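Local coordinates for protein probable transcriptional regulator (Pseudomonas aeruginosa, PDB 2ESN) that is a probable LysR-family transcriptional regulator, presumably binding DNA through its helix-turn-helix domain and sensing a still unknown small molecule through its substrate-binding domain, at residues Leu155-Glu160 / Asp176-Val181; Val215-Leu220 / Leu225-Ala230. All blocks are in the same frame, centred on the assembly; numbering follows the deposited sequence.

Both contacts lie in the LysR substrate-binding domain, with centres about 14 Å apart, and both involve elements of the same mixed sheet. Interaction 1 is a small surface contact between two side chains that reach across from strands 153-157 and 168-183. Interaction 2 is larger and partly buried; it ties helix 215-221 to the chain that returns into strand 228-233. A hydroxyl pair at the surface thus contrasts with a charged pair backed by aliphatic groups and waters. The two meet directly: Val215 of the helix packs with CG1 3.2 Å from Tyr157 OH, and Glu159 OE1 forms a salt bridge with Arg218 NH1.

Interaction 1. Residues Leu155-Glu160 / Asp176-Val181; sequences LGYDEE and DRYVVV
Tyr157 and Tyr178 meet between distant backbones: the closest CA atoms, those of Tyr157 and Asp176, are 10.6 Å apart, and no main-chain bond joins 155-160 to 176-181. The two phenol side chains bridge the distance from opposite directions. CB of Tyr157 points toward 176-181, and with chi1 at 71° CG is tucked in between N and C, from where the ring extends to its partner. Tyr157 OH and Tyr178 OH are joined by a hydrogen bond that refines to 2.5 Å, a very short value to be read with caution; either oxygen could be the donor. Tyr178 OH lies at the edge of the Tyr157 ring, near its plane. A slim apolar touch, Tyr157 CZ to Tyr178 CE1 at 3.9 Å, adds to the bond. The ring of Tyr278 meets both phenols, and Lys140 NZ hydrogen-bonds to Tyr157 O. In LysR-type regulators the effector domain has two lobes with an inducer cleft between them; this pair is consistent with a link across that region. With only 85 Å² buried, the segments meet through their hydroxyl ends, and the pairing is probably carried by the hydroxyl-hydroxyl bond more than by apolar packing.

Interaction 2. Residues Val215-Leu220 / Leu225-Ala230; sequences VIDRLL and LRREVA
The Arg227 guanidinium carries Ile216 on one face, with CG2 3.7 Å above the plane and offset toward the rim, and the Asp217 carboxylate and a water at its edge. This joins the helix to the chain leading into the second strand of a beta-alpha-beta unit, strand 202-206, helix 215-221 and strand 228-233, in the LysR substrate-binding domain. Arg227 stretches out from CG to NE and crosses Asp217 at about a right angle. Its NE gives a nearly straight bond to Asp217 OD2 (2.8 Å, 166°), in the guanidinium plane but from above the carboxylate plane; NH2 reaches OD1 in a weak bond of 3.2 Å, and both belong to one salt bridge. The two planes stand 64° apart, so the pairing is not coplanar. Asp217 OD1 also accepts from Gly214 N, just before the helix, a second hold on the carboxylate. On the aliphatic side Leu220 CD1 packs against Arg227 CD at 3.7 Å, and Leu220 CD2 meets Leu225 CD1 at the same separation. Main-chain bonding closes the loop after the helix, from Leu225 N to Leu220 O at 3.0 Å. A water donates to both Asp217 O (2.6 Å) and Leu225 O (2.9 Å).

Interaction 1. Residues Leu155-Glu160 / Asp176-Val181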
loop_
_atom_site.group_PDB
_atom_site.type_symbol
_atom_site.label_atom_id
_atom_site.label_comp_id
_atom_site.label_asym_id
_atom_site.label_seq_id
_atom_site.Cartn_x
_atom_site.Cartn_y
_atom_site.Cartn_z
ATOM N N LEU C 155 -14.237 -7.991 -15.915
ATOM C CA LEU C 155 -15.408 -7.878 -16.794
ATOM C C LEU C 155 -15.761 -6.408 -16.988
ATOM O O LEU C 155 -15.587 -5.612 -16.071
ATOM C CB LEU C 155 -16.629 -8.574 -16.141
ATOM C CG LEU C 155 -16.491 -10.038 -15.701
ATOM C CD1 LEU C 155 -17.795 -10.571 -15.047
ATOM C CD2 LEU C 155 -16.149 -10.908 -16.932
ATOM N N GLY C 156 -16.274 -6.060 -18.169
ATOM C CA GLY C 156 -16.765 -4.694 -18.428
ATOM C C GLY C 156 -16.981 -4.523 -19.921
ATOM O O GLY C 156 -17.026 -5.493 -20.648
ATOM N N TYR C 157 -17.106 -3.290 -20.384
ATOM C CA TYR C 157 -17.142 -2.984 -21.808
ATOM C C TYR C 157 -16.171 -1.828 -22.167
ATOM O O TYR C 157 -15.728 -1.081 -21.272
ATOM C CB TYR C 157 -18.593 -2.788 -22.316
ATOM C CG TYR C 157 -19.397 -1.528 -21.900
ATOM C CD1 TYR C 157 -20.354 -1.588 -20.854
ATOM C CD2 TYR C 157 -19.271 -0.316 -22.633
ATOM C CE1 TYR C 157 -21.148 -0.463 -20.499
ATOM C CE2 TYR C 157 -20.068 0.827 -22.313
ATOM C CZ TYR C 157 -20.993 0.756 -21.231
ATOM O OH TYR C 157 -21.740 1.891 -20.902
ATOM N N ASP C 158 -15.803 -1.718 -23.448
ATOM C CA ASP C 158 -14.869 -0.641 -23.875
ATOM C C ASP C 158 -15.704 0.544 -24.210
ATOM O O ASP C 158 -16.644 0.433 -24.986
ATOM C CB ASP C 158 -14.014 -0.973 -25.132
ATOM C CG ASP C 158 -13.154 -2.255 -24.988
ATOM O OD1 ASP C 158 -12.576 -2.531 -23.902
ATOM O OD2 ASP C 158 -13.058 -2.970 -26.012
ATOM N N GLU C 159 -15.356 1.676 -23.626
ATOM C CA GLU C 159 -15.924 2.951 -24.041
ATOM C C GLU C 159 -15.219 3.486 -25.304
ATOM O O GLU C 159 -14.113 4.020 -25.256
ATOM C CB GLU C 159 -15.916 3.961 -22.890
ATOM C CG GLU C 159 -16.799 5.181 -23.108
ATOM C CD GLU C 159 -16.764 6.156 -21.910
ATOM O OE1 GLU C 159 -16.489 5.706 -20.763
ATOM O OE2 GLU C 159 -17.027 7.366 -22.124
ATOM N N GLU C 160 -15.860 3.223 -26.435
ATOM C CA GLU C 160 -15.708 3.964 -27.695
ATOM C C GLU C 160 -14.318 4.248 -28.301
ATOM O O GLU C 160 -13.736 5.294 -28.012
ATOM C CB GLU C 160 -16.458 5.296 -27.563
ATOM C CG GLU C 160 -15.679 6.352 -26.750
ATOM C CD GLU C 160 -16.230 7.740 -26.917
ATOM O OE1 GLU C 160 -17.471 7.837 -27.036
ATOM O OE2 GLU C 160 -15.431 8.722 -26.927
ATOM N N ASP C 176 -25.346 -5.737 -26.242
ATOM C CA ASP C 176 -26.676 -5.247 -25.810
ATOM C C ASP C 176 -26.763 -3.723 -26.087
ATOM O O ASP C 176 -25.805 -3.112 -26.567
ATOM C CB ASP C 176 -26.875 -5.545 -24.297
ATOM C CG ASP C 176 -28.338 -5.389 -23.782
ATOM O OD1 ASP C 176 -29.360 -5.695 -24.463
ATOM O OD2 ASP C 176 -28.426 -5.047 -22.598
ATOM N N ARG C 177 -27.899 -3.118 -25.767
ATOM C CA ARG C 177 -28.033 -1.671 -25.856
ATOM C C ARG C 177 -28.574 -1.060 -24.551
ATOM O O ARG C 177 -29.076 -1.785 -23.653
ATOM C CB ARG C 177 -28.938 -1.335 -27.042
ATOM C CG ARG C 177 -30.309 -2.047 -27.015
ATOM C CD ARG C 177 -31.094 -1.734 -28.300
ATOM N NE ARG C 177 -32.552 -1.814 -28.073
ATOM C CZ ARG C 177 -33.295 -2.923 -28.201
ATOM N NH1 ARG C 177 -32.755 -4.102 -28.549
ATOM N NH2 ARG C 177 -34.598 -2.855 -27.945
ATOM N N TYR C 178 -28.419 0.252 -24.437
ATOM C CA TYR C 178 -29.030 1.045 -23.366
ATOM C C TYR C 178 -30.451 1.480 -23.721
ATOM O O TYR C 178 -30.761 1.695 -24.899
ATOM C CB TYR C 178 -28.230 2.298 -23.082
ATOM C CG TYR C 178 -27.053 2.060 -22.170
ATOM C CD1 TYR C 178 -25.947 1.343 -22.620
ATOM C CD2 TYR C 178 -27.041 2.547 -20.854
ATOM C CE1 TYR C 178 -24.858 1.073 -21.760
ATOM C CE2 TYR C 178 -25.955 2.337 -20.000
ATOM C CZ TYR C 178 -24.867 1.590 -20.463
ATOM O OH TYR C 178 -23.792 1.329 -19.639
ATOM N N VAL C 179 -31.305 1.578 -22.690
ATOM C CA VAL C 179 -32.620 2.110 -22.834
ATOM C C VAL C 179 -32.846 3.082 -21.666
ATOM O O VAL C 179 -32.052 3.108 -20.767
ATOM C CB VAL C 179 -33.707 0.997 -22.862
ATOM C CG1 VAL C 179 -33.595 0.155 -24.119
ATOM C CG2 VAL C 179 -33.698 0.108 -21.559
ATOM N N VAL C 180 -33.899 3.900 -21.758
ATOM C CA VAL C 180 -34.341 4.874 -20.759
ATOM C C VAL C 180 -35.491 4.167 -20.061
ATOM O O VAL C 180 -36.395 3.632 -20.711
ATOM C CB VAL C 180 -34.813 6.203 -21.405
ATOM C CG1 VAL C 180 -35.387 7.170 -20.342
ATOM C CG2 VAL C 180 -33.610 6.879 -22.089
ATOM N N VAL C 181 -35.404 4.179 -18.731
ATOM C CA VAL C 181 -36.304 3.539 -17.852
ATOM C C VAL C 181 -36.947 4.621 -17.006
ATOM O O VAL C 181 -36.260 5.545 -16.595
ATOM C CB VAL C 181 -35.434 2.592 -16.937
ATOM C CG1 VAL C 181 -36.177 2.169 -15.741
ATOM C CG2 VAL C 181 -34.838 1.391 -17.770
#

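Interaction 2. Residues Val215-Leu220 / Leu225-Ala230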
loop_
_atom_site.group_PDB
_atom_site.type_symbol
_atom_site.label_atom_id
_atom_site.label_comp_id
_atom_site.label_asym_id
_atom_site.label_seq_id
_atom_site.Cartn_x
_atom_site.Cartn_y
_atom_site.Cartn_z
ATOM N N VAL C 215 -21.476 7.085 -17.999
ATOM C CA VAL C 215 -20.985 6.895 -19.403
ATOM C C VAL C 215 -21.901 7.695 -20.351
ATOM O O VAL C 215 -21.477 8.236 -21.366
ATOM C CB VAL C 215 -20.962 5.396 -19.825
ATOM C CG1 VAL C 215 -22.371 4.735 -19.520
ATOM C CG2 VAL C 215 -20.568 5.256 -21.323
ATOM N N ILE C 216 -23.167 7.798 -19.980
ATOM C CA ILE C 216 -24.095 8.640 -20.753
ATOM C C ILE C 216 -23.771 10.138 -20.670
ATOM O O ILE C 216 -24.069 10.891 -21.590
ATOM C CB ILE C 216 -25.555 8.344 -20.326
ATOM C CG1 ILE C 216 -25.806 6.837 -20.372
ATOM C CG2 ILE C 216 -26.568 9.167 -21.168
ATOM C CD1 ILE C 216 -25.773 6.209 -21.794
ATOM N N ASP C 217 -23.220 10.585 -19.541
ATOM C CA ASP C 217 -22.905 12.006 -19.356
ATOM C C ASP C 217 -21.776 12.400 -20.282
ATOM O O ASP C 217 -21.833 13.436 -20.928
ATOM C CB ASP C 217 -22.494 12.306 -17.913
ATOM C CG ASP C 217 -23.632 12.167 -16.949
ATOM O OD1 ASP C 217 -23.480 11.387 -15.983
ATOM O OD2 ASP C 217 -24.709 12.791 -17.172
ATOM N N ARG C 218 -20.735 11.581 -20.273
ATOM C CA ARG C 218 -19.641 11.638 -21.247
ATOM C C ARG C 218 -20.236 11.745 -22.658
ATOM O O ARG C 218 -20.037 12.765 -23.322
ATOM C CB ARG C 218 -18.753 10.393 -21.086
ATOM C CG ARG C 218 -17.386 10.625 -20.358
ATOM C CD ARG C 218 -16.763 9.311 -19.763
ATOM N NE ARG C 218 -17.167 9.251 -18.370
ATOM C CZ ARG C 218 -17.737 8.229 -17.716
ATOM N NH1 ARG C 218 -17.916 7.024 -18.266
ATOM N NH2 ARG C 218 -18.059 8.431 -16.442
ATOM N N LEU C 219 -20.993 10.724 -23.085
ATOM C CA LEU C 219 -21.716 10.748 -24.367
ATOM C C LEU C 219 -22.550 12.007 -24.665
ATOM O O LEU C 219 -22.529 12.507 -25.799
ATOM C CB LEU C 219 -22.599 9.479 -24.531
ATOM C CG LEU C 219 -23.484 9.174 -25.768
ATOM C CD1 LEU C 219 -24.337 7.967 -25.549
ATOM C CD2 LEU C 219 -24.458 10.254 -26.035
ATOM N N LEU C 220 -23.332 12.493 -23.684
ATOM C CA LEU C 220 -24.287 13.592 -23.920
ATOM C C LEU C 220 -23.532 14.902 -24.078
ATOM O O LEU C 220 -23.923 15.762 -24.864
ATOM C CB LEU C 220 -25.272 13.753 -22.755
ATOM C CG LEU C 220 -26.515 12.843 -22.683
ATOM C CD1 LEU C 220 -27.243 13.076 -21.367
ATOM C CD2 LEU C 220 -27.419 13.161 -23.868
ATOM N N LEU C 225 -24.931 18.531 -24.412
ATOM C CA LEU C 225 -26.127 18.276 -23.576
ATOM C C LEU C 225 -25.725 17.842 -22.171
ATOM O O LEU C 225 -24.722 17.134 -21.982
ATOM C CB LEU C 225 -27.018 17.214 -24.227
ATOM C CG LEU C 225 -27.292 17.220 -25.759
ATOM C CD1 LEU C 225 -27.926 15.920 -26.293
ATOM C CD2 LEU C 225 -28.153 18.413 -26.120
ATOM N N ARG C 226 -26.491 18.276 -21.180
ATOM C CA ARG C 226 -26.223 17.913 -19.802
ATOM C C ARG C 226 -27.538 17.547 -19.127
ATOM O O ARG C 226 -28.579 18.172 -19.398
ATOM C CB ARG C 226 -25.522 19.063 -19.062
ATOM C CG ARG C 226 -26.321 20.368 -19.055
ATOM C CD ARG C 226 -26.097 21.174 -17.778
ATOM N NE ARG C 226 -26.445 20.368 -16.612
ATOM C CZ ARG C 226 -25.996 20.570 -15.369
ATOM N NH1 ARG C 226 -25.153 21.589 -15.100
ATOM N NH2 ARG C 226 -26.402 19.735 -14.392
ATOM N N ARG C 227 -27.508 16.518 -18.275
ATOM C CA ARG C 227 -28.712 16.158 -17.534
ATOM C C ARG C 227 -28.544 16.548 -16.059
ATOM O O ARG C 227 -27.393 16.678 -15.598
ATOM C CB ARG C 227 -29.080 14.678 -17.797
ATOM C CG ARG C 227 -28.024 13.710 -17.421
ATOM C CD ARG C 227 -28.308 12.283 -17.887
ATOM N NE ARG C 227 -27.139 11.497 -17.488
ATOM C CZ ARG C 227 -27.068 10.177 -17.434
ATOM N NH1 ARG C 227 -28.134 9.403 -17.744
ATOM N NH2 ARG C 227 -25.908 9.621 -17.104
ATOM N N GLU C 228 -29.658 16.796 -15.356
ATOM C CA GLU C 228 -29.660 17.108 -13.919
ATOM C C GLU C 228 -29.653 15.818 -13.151
ATOM O O GLU C 228 -30.581 15.042 -13.284
ATOM C CB GLU C 228 -30.895 17.950 -13.443
ATOM C CG GLU C 228 -31.054 19.303 -14.101
ATOM C CD GLU C 228 -29.830 20.243 -13.875
ATOM O OE1 GLU C 228 -29.194 20.740 -14.880
ATOM O OE2 GLU C 228 -29.496 20.452 -12.673
ATOM N N VAL C 229 -28.655 15.610 -12.296
ATOM C CA VAL C 229 -28.485 14.335 -11.617
ATOM C C VAL C 229 -28.948 14.417 -10.207
ATOM O O VAL C 229 -28.459 15.272 -9.463
ATOM C CB VAL C 229 -26.972 13.891 -11.677
ATOM C CG1 VAL C 229 -26.730 12.694 -10.773
ATOM C CG2 VAL C 229 -26.543 13.639 -13.165
ATOM N N ALA C 230 -29.863 13.531 -9.794
ATOM C CA ALA C 230 -30.279 13.457 -8.399
ATOM C C ALA C 230 -29.471 12.452 -7.567
ATOM O O ALA C 230 -29.201 12.697 -6.402
ATOM C CB ALA C 230 -31.751 13.104 -8.333
HETATM O O HOH W 1 -24.867 7.071 -17.186
HETATM O O HOH W 2 -23.183 15.528 -20.190
HETATM O O HOH W 3 -24.863 15.098 -17.885
#